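Local coordinates for Alpha/beta hydrolase fold protein (Chitinophaga pinensis, PDB 4PW0) that probably acts as a hydrolase of the alpha/beta fold, although its substrate is not known, at residues Thr16-Ile19 and Thr24-Ala27; Ile68-Asn71 and Leu76-Gly79; Gln138-Leu143 and Thr239-Glu244. All blocks are in the same frame, centred on the assembly; numbering follows the deposited sequence. Where two conformers were deposited one is given.

Interaction 1 of 3, residues Thr16-Ile19 and Thr24-Ala27; sequences TQYI and TRYA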
# COMPACT_ATOMS: atom_id res chain seq x y z
N THR A 16 -28.56 -10.12 -14.31
CA THR A 16 -27.72 -11.19 -14.79
C THR A 16 -27.98 -11.37 -16.29
O THR A 16 -29.12 -11.54 -16.73
CB THR A 16 -27.95 -12.45 -13.96
OG1 THR A 16 -27.78 -12.13 -12.55
CG2 THR A 16 -27.00 -13.55 -14.39
N GLN A 17 -26.91 -11.26 -17.06
CA GLN A 17 -26.91 -11.42 -18.51
C GLN A 17 -26.24 -12.72 -18.89
O GLN A 17 -25.52 -13.34 -18.08
CB GLN A 17 -26.25 -10.24 -19.18
CG GLN A 17 -26.92 -8.92 -18.87
CD GLN A 17 -26.32 -7.75 -19.63
OE1 GLN A 17 -25.66 -6.86 -19.06
NE2 GLN A 17 -26.52 -7.75 -20.93
N TYR A 18 -26.51 -13.18 -20.10
CA TYR A 18 -26.02 -14.45 -20.55
C TYR A 18 -25.50 -14.29 -21.95
O TYR A 18 -26.09 -13.55 -22.79
CB TYR A 18 -27.10 -15.55 -20.50
CG TYR A 18 -27.77 -15.69 -19.17
CD1 TYR A 18 -27.20 -16.45 -18.13
CD2 TYR A 18 -28.92 -14.98 -18.90
CE1 TYR A 18 -27.82 -16.50 -16.90
CE2 TYR A 18 -29.54 -15.03 -17.67
CZ TYR A 18 -28.98 -15.80 -16.67
OH TYR A 18 -29.61 -15.82 -15.44
N ILE A 19 -24.41 -14.98 -22.24
CA ILE A 19 -23.84 -15.01 -23.59
C ILE A 19 -23.37 -16.42 -23.92
O ILE A 19 -22.69 -17.07 -23.11
CB ILE A 19 -22.73 -13.96 -23.83
CG1 ILE A 19 -22.31 -13.96 -25.31
CG2 ILE A 19 -21.52 -14.18 -22.93
CD1 ILE A 19 -21.47 -12.76 -25.69
N THR A 24 -21.04 -22.93 -24.55
CA THR A 24 -21.17 -22.66 -23.12
C THR A 24 -21.96 -21.34 -22.93
O THR A 24 -21.67 -20.33 -23.61
CB THR A 24 -19.75 -22.50 -22.50
OG1 THR A 24 -19.00 -23.71 -22.68
CG2 THR A 24 -19.82 -22.11 -21.04
N ARG A 25 -22.89 -21.35 -21.98
CA ARG A 25 -23.63 -20.16 -21.58
C ARG A 25 -22.89 -19.54 -20.40
O ARG A 25 -22.79 -20.18 -19.36
CB ARG A 25 -25.05 -20.50 -21.12
CG ARG A 25 -25.79 -19.37 -20.41
CD ARG A 25 -26.83 -19.81 -19.36
NE ARG A 25 -26.43 -20.95 -18.52
CZ ARG A 25 -27.03 -21.34 -17.38
NH1 ARG A 25 -28.02 -20.64 -16.83
NH2 ARG A 25 -26.56 -22.42 -16.74
N TYR A 26 -22.33 -18.35 -20.59
CA TYR A 26 -21.67 -17.59 -19.50
C TYR A 26 -22.63 -16.57 -18.93
O TYR A 26 -23.19 -15.75 -19.67
CB TYR A 26 -20.42 -16.90 -20.01
CG TYR A 26 -19.28 -17.84 -20.34
CD1 TYR A 26 -18.34 -18.22 -19.37
CD2 TYR A 26 -19.12 -18.32 -21.62
CE1 TYR A 26 -17.32 -19.06 -19.68
CE2 TYR A 26 -18.06 -19.18 -21.94
CZ TYR A 26 -17.15 -19.53 -20.97
OH TYR A 26 -16.11 -20.42 -21.22
N ALA A 27 -22.77 -16.60 -17.60
CA ALA A 27 -23.53 -15.64 -16.85
C ALA A 27 -22.60 -14.50 -16.37
O ALA A 27 -21.48 -14.73 -15.89
CB ALA A 27 -24.20 -16.29 -15.65
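Thr16 meets Ala27 at the start of the pair, methyl to methyl, with Thr16 CG2 4.1 Å from Ala27 CB. The methyl is turned there because CG2 stands anti to the backbone N. The hydroxyl goes another way, to a hydrogen bond with Arg29 NE. Gln17 adds only its backbone across the contact. Its carbonyl O receives the CA-H of Ala27, with Ala27 CA 3.3 Å from Gln17 O.

Tyr18 sits opposite Ala27 in an antiparallel non-hydrogen-bonded pair, and both side chains lie on the same face of the sheet. The ring meets the small alanine obliquely, with Tyr18 CE1 3.8 Å from Ala27 CB. CG is anti to the carbonyl carbon (chi1 -53°), which carries the ring back along its own strand toward that methyl. The two strands form the beta hairpin 17-21/24-31, which makes one edge of the mixed sheet in this alpha/beta hydrolase fold. Arg25, modelled in two conformers, runs alongside Tyr18 in one of them. Its guanidinium position there is doubtful.

Ile19 pairs with Tyr26 through two backbone hydrogen bonds. Ile19 N donates to Tyr26 O at 2.9 Å, and Tyr26 N returns a straighter bond to Ile19 O at 2.8 Å, with 170° at the hydrogen. Their side chains share the other face, where Ile19 CG2 rests 4.1 Å from Tyr26 CB. Helix 85-98 covers this face. Ile19 packs on Phe95 and Ala98, and Tyr26 OH is hydrogen-bonded to Glu94 OE2.

Interaction 2 of 3, residues Ile68-Asn71 and Leu76-Gly79; sequences IFDN and LSSG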
# COMPACT_ATOMS: atom_id res chain seq x y z
N ILE A 68 -18.34 -8.52 -13.88
CA ILE A 68 -18.23 -9.71 -13.04
C ILE A 68 -18.85 -10.86 -13.79
O ILE A 68 -19.87 -10.67 -14.51
CB ILE A 68 -18.84 -9.52 -11.63
CG1 ILE A 68 -20.29 -8.97 -11.67
CG2 ILE A 68 -17.94 -8.63 -10.77
CD1 ILE A 68 -21.00 -9.00 -10.34
N PHE A 69 -18.27 -12.04 -13.70
CA PHE A 69 -18.76 -13.19 -14.44
C PHE A 69 -18.56 -14.48 -13.71
O PHE A 69 -17.63 -14.61 -12.88
CB PHE A 69 -18.12 -13.26 -15.85
CG PHE A 69 -16.70 -13.75 -15.87
CD1 PHE A 69 -15.64 -12.94 -15.46
CD2 PHE A 69 -16.42 -15.01 -16.32
CE1 PHE A 69 -14.34 -13.42 -15.48
CE2 PHE A 69 -15.13 -15.51 -16.35
CZ PHE A 69 -14.08 -14.71 -15.92
N ASP A 70 -19.36 -15.48 -14.06
CA ASP A 70 -19.14 -16.84 -13.64
C ASP A 70 -18.36 -17.56 -14.73
O ASP A 70 -18.80 -17.64 -15.91
CB ASP A 70 -20.41 -17.59 -13.38
CG ASP A 70 -21.13 -17.20 -12.10
OD1 ASP A 70 -20.46 -16.87 -11.09
OD2 ASP A 70 -22.42 -17.25 -12.10
N ASN A 71 -17.18 -18.06 -14.40
CA ASN A 71 -16.43 -18.86 -15.35
C ASN A 71 -17.19 -20.19 -15.63
O ASN A 71 -18.16 -20.52 -14.96
CB ASN A 71 -15.00 -19.04 -14.82
CG ASN A 71 -13.96 -19.17 -15.93
OD1 ASN A 71 -14.23 -19.69 -17.03
ND2 ASN A 71 -12.75 -18.65 -15.67
N LEU A 76 -24.55 -19.86 -12.44
CA LEU A 76 -25.46 -19.86 -13.61
C LEU A 76 -24.75 -20.07 -14.95
O LEU A 76 -25.42 -20.21 -15.99
CB LEU A 76 -26.28 -18.58 -13.63
CG LEU A 76 -27.45 -18.57 -12.66
CD1 LEU A 76 -27.88 -17.11 -12.46
CD2 LEU A 76 -28.59 -19.49 -13.13
N SER A 77 -23.41 -20.11 -14.99
CA SER A 77 -22.74 -20.53 -16.21
C SER A 77 -22.84 -22.02 -16.41
O SER A 77 -22.66 -22.84 -15.50
CB SER A 77 -21.28 -20.08 -16.23
OG SER A 77 -21.24 -18.69 -16.32
N SER A 78 -23.09 -22.41 -17.65
CA SER A 78 -23.23 -23.83 -17.94
C SER A 78 -21.87 -24.53 -18.10
O SER A 78 -20.80 -23.88 -18.11
CB SER A 78 -24.08 -24.03 -19.22
OG SER A 78 -23.34 -23.71 -20.38
N GLY A 79 -21.95 -25.83 -18.29
CA GLY A 79 -20.80 -26.63 -18.62
C GLY A 79 -20.05 -27.20 -17.42
O GLY A 79 -20.54 -27.18 -16.28
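Asp70 meets Ser77 with its CB, and the contact can be followed outward from there. That carbon lies 3.2 Å from Ser77 OG and 3.9 Å from Ser77 CB, so the serine sits against the root of the aspartate. CG is anti to the carbonyl carbon (chi1 -74°), which sends the carboxylate past the serine toward Leu76. At the tip, Asp70 OD2 receives the backbone N-H of Leu76 in a weak, bent bond of 3.4 Å, with 139° at the hydrogen. Leu76 N also bonds to Asp192 OD1. The other oxygen of Asp192 lies close to Asp70 OD2, and the nearness of two carboxylates would probably raise the proton affinity of one of them.

Segment 68-71 lies on strand 66-69. Residues 76-79 belong to the loop that leads from this strand to helix 85-98. In the alpha/beta hydrolase sheet the strand lies between strands 24-31 and 39-42. The loop folds back over its end.

The firmer bond runs from the serine hydroxyl to the main chain. Ser77 OG donates to Asp70 O at 2.7 Å, from above the carbonyl plane rather than within it. The same hydroxyl oxygen is hydrogen-bonded to Ala27 N. One buried serine thus links the main chain at Asp70 to that of strand 24-31 at Ala27. Ser77 CB also rests 3.4 Å from Asn71 O. Asn71 CB points away from the loop, and ND2 donates to Met88 O.

Interaction 3 of 3, residues Gln138-Leu143 and Thr239-Glu244; sequences QGVKVL and TYNSYE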
# COMPACT_ATOMS: atom_id res chain seq x y z
N GLN A 138 2.75 -19.21 -8.81
CA GLN A 138 2.84 -20.63 -9.03
C GLN A 138 3.92 -21.25 -8.13
O GLN A 138 4.98 -20.67 -7.92
CB GLN A 138 3.24 -20.95 -10.46
CG GLN A 138 2.23 -20.63 -11.52
CD GLN A 138 2.71 -21.00 -12.90
OE1 GLN A 138 3.86 -20.74 -13.24
NE2 GLN A 138 1.84 -21.55 -13.71
N GLY A 139 3.66 -22.48 -7.70
CA GLY A 139 4.68 -23.31 -7.09
C GLY A 139 4.83 -23.21 -5.60
O GLY A 139 5.66 -23.88 -4.98
N VAL A 140 4.01 -22.39 -4.95
CA VAL A 140 4.21 -22.16 -3.53
C VAL A 140 3.81 -23.34 -2.67
O VAL A 140 2.75 -23.95 -2.87
CB VAL A 140 3.45 -20.90 -3.08
CG1 VAL A 140 4.13 -19.65 -3.62
CG2 VAL A 140 1.95 -20.92 -3.42
N LYS A 141 4.65 -23.65 -1.69
CA LYS A 141 4.46 -24.81 -0.84
C LYS A 141 3.20 -24.75 0.01
O LYS A 141 2.61 -25.77 0.35
CB LYS A 141 5.70 -25.01 0.05
CG LYS A 141 7.03 -25.09 -0.68
CD LYS A 141 7.07 -26.16 -1.76
CE LYS A 141 8.50 -26.43 -2.21
NZ LYS A 141 8.49 -27.13 -3.51
N VAL A 142 2.75 -23.55 0.37
CA VAL A 142 1.59 -23.44 1.25
C VAL A 142 0.36 -24.09 0.60
O VAL A 142 -0.50 -24.61 1.31
CB VAL A 142 1.30 -21.96 1.63
CG1 VAL A 142 0.88 -21.14 0.42
CG2 VAL A 142 0.26 -21.84 2.75
N LEU A 143 0.26 -24.06 -0.73
CA LEU A 143 -0.91 -24.61 -1.39
C LEU A 143 -0.88 -26.14 -1.42
O LEU A 143 -1.90 -26.74 -1.70
CB LEU A 143 -1.03 -24.06 -2.81
CG LEU A 143 -1.46 -22.58 -2.83
CD1 LEU A 143 -1.41 -22.05 -4.24
CD2 LEU A 143 -2.87 -22.37 -2.23
N THR A 239 0.90 -14.59 3.63
CA THR A 239 1.12 -13.20 3.35
C THR A 239 2.48 -12.96 2.70
O THR A 239 2.59 -12.10 1.82
CB THR A 239 0.92 -12.39 4.61
OG1 THR A 239 -0.47 -12.45 4.95
CG2 THR A 239 1.35 -10.93 4.44
N TYR A 240 3.52 -13.69 3.12
CA TYR A 240 4.84 -13.44 2.55
C TYR A 240 4.90 -13.67 1.07
O TYR A 240 5.68 -13.05 0.35
CB TYR A 240 5.89 -14.29 3.27
CG TYR A 240 7.29 -13.88 2.90
CD1 TYR A 240 7.89 -12.81 3.46
CD2 TYR A 240 7.95 -14.57 1.92
CE1 TYR A 240 9.16 -12.41 3.09
CE2 TYR A 240 9.22 -14.19 1.51
CZ TYR A 240 9.82 -13.12 2.12
OH TYR A 240 11.09 -12.70 1.75
N ASN A 241 4.03 -14.54 0.57
CA ASN A 241 3.97 -14.75 -0.88
C ASN A 241 3.50 -13.54 -1.69
O ASN A 241 3.77 -13.46 -2.90
CB ASN A 241 3.18 -15.99 -1.23
CG ASN A 241 3.95 -17.24 -0.90
OD1 ASN A 241 5.19 -17.29 -1.09
ND2 ASN A 241 3.25 -18.26 -0.45
N SER A 242 2.83 -12.59 -1.04
CA SER A 242 2.51 -11.33 -1.69
C SER A 242 3.72 -10.41 -1.73
O SER A 242 3.91 -9.65 -2.71
CB SER A 242 1.31 -10.67 -1.03
OG SER A 242 0.11 -11.41 -1.32
N TYR A 243 4.53 -10.44 -0.68
CA TYR A 243 5.84 -9.80 -0.74
C TYR A 243 6.70 -10.41 -1.84
O TYR A 243 7.37 -9.70 -2.60
CB TYR A 243 6.53 -9.81 0.62
CG TYR A 243 7.84 -9.04 0.68
CD1 TYR A 243 7.93 -7.77 0.21
CD2 TYR A 243 8.99 -9.63 1.15
CE1 TYR A 243 9.08 -7.07 0.25
CE2 TYR A 243 10.18 -8.94 1.16
CZ TYR A 243 10.18 -7.63 0.72
OH TYR A 243 11.31 -6.87 0.76
N GLU A 244 6.64 -11.74 -2.00
CA GLU A 244 7.35 -12.38 -3.11
C GLU A 244 6.88 -11.90 -4.47
O GLU A 244 7.70 -11.63 -5.36
CB GLU A 244 7.22 -13.92 -3.08
CG GLU A 244 8.10 -14.56 -2.03
CD GLU A 244 9.57 -14.60 -2.43
OE1 GLU A 244 9.91 -14.10 -3.54
OE2 GLU A 244 10.37 -15.15 -1.65
O HOH W 1 4.40 -20.98 0.38
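In this alpha/beta hydrolase the loop after strand 127-133 meets the first turn of helix 240-248, where Val140 and Val142 face Asn241. Val140 CG1 lies over one face of the Asn241 amide, and is 3.6 Å from each of Asn241 CG, OD1 and ND2. Val140 CB is nearly as close, 3.7 Å from Asn241 ND2. Val142 comes to the nitrogen end of the amide rather than over its face, with Val142 CG1 3.8 Å from Asn241 ND2. No direct hydrogen bond joins the segments.

A water provides the polar link. It accepts from Asn241 ND2 at 3.1 Å and from Val142 N at 3.1 Å, so it ties the helix side chain to the loop backbone. Asn241 ND2 also donates to Met237 O, just before the segment. These two bonds help to fix the rotation of the amide. With a leucine in place of Asn241, the water would probably lose one of its two donors and the carbonyl of Met237 its amide mate. Two residues earlier, Thr239 OG1 is hydrogen-bonded to Gly231 O and Asp234 N. Asp234 probably belongs to the catalytic triad with Ser110 and His262, and Val142 lies near that triad without touching it.

The contact is at the surface. On the loop side, Leu143 packs on Ile207 and Trp210 of helix 197-212. On the helix side, Ser242 rests on Val228 and Gln230 of strand 226-231, while Thr239 and Tyr240 pack on Tyr243 of the second subunit.

Overall arrangement
Interactions 1 and 2 are neighbours in one sheet, with centres about 6 Å apart: strand 24-31 of interaction 1 adjoins strand 66-69 of interaction 2. Each is partly buried. Interaction 1 works mainly by regular backbone pairing in an edge hairpin, whereas interaction 2 relies on bonds between side chains and main chain, a firm one from a loop serine and a weak one to an aspartate. The backbone bond between Arg25 O and Ser78 N probably joins them. Interaction 3 lies across the chain's centre, its own centre about 28 Å from that of interaction 2. It is a water-bridged surface contact of apolar groups on an amide, between a loop and a helix near the dimer partner.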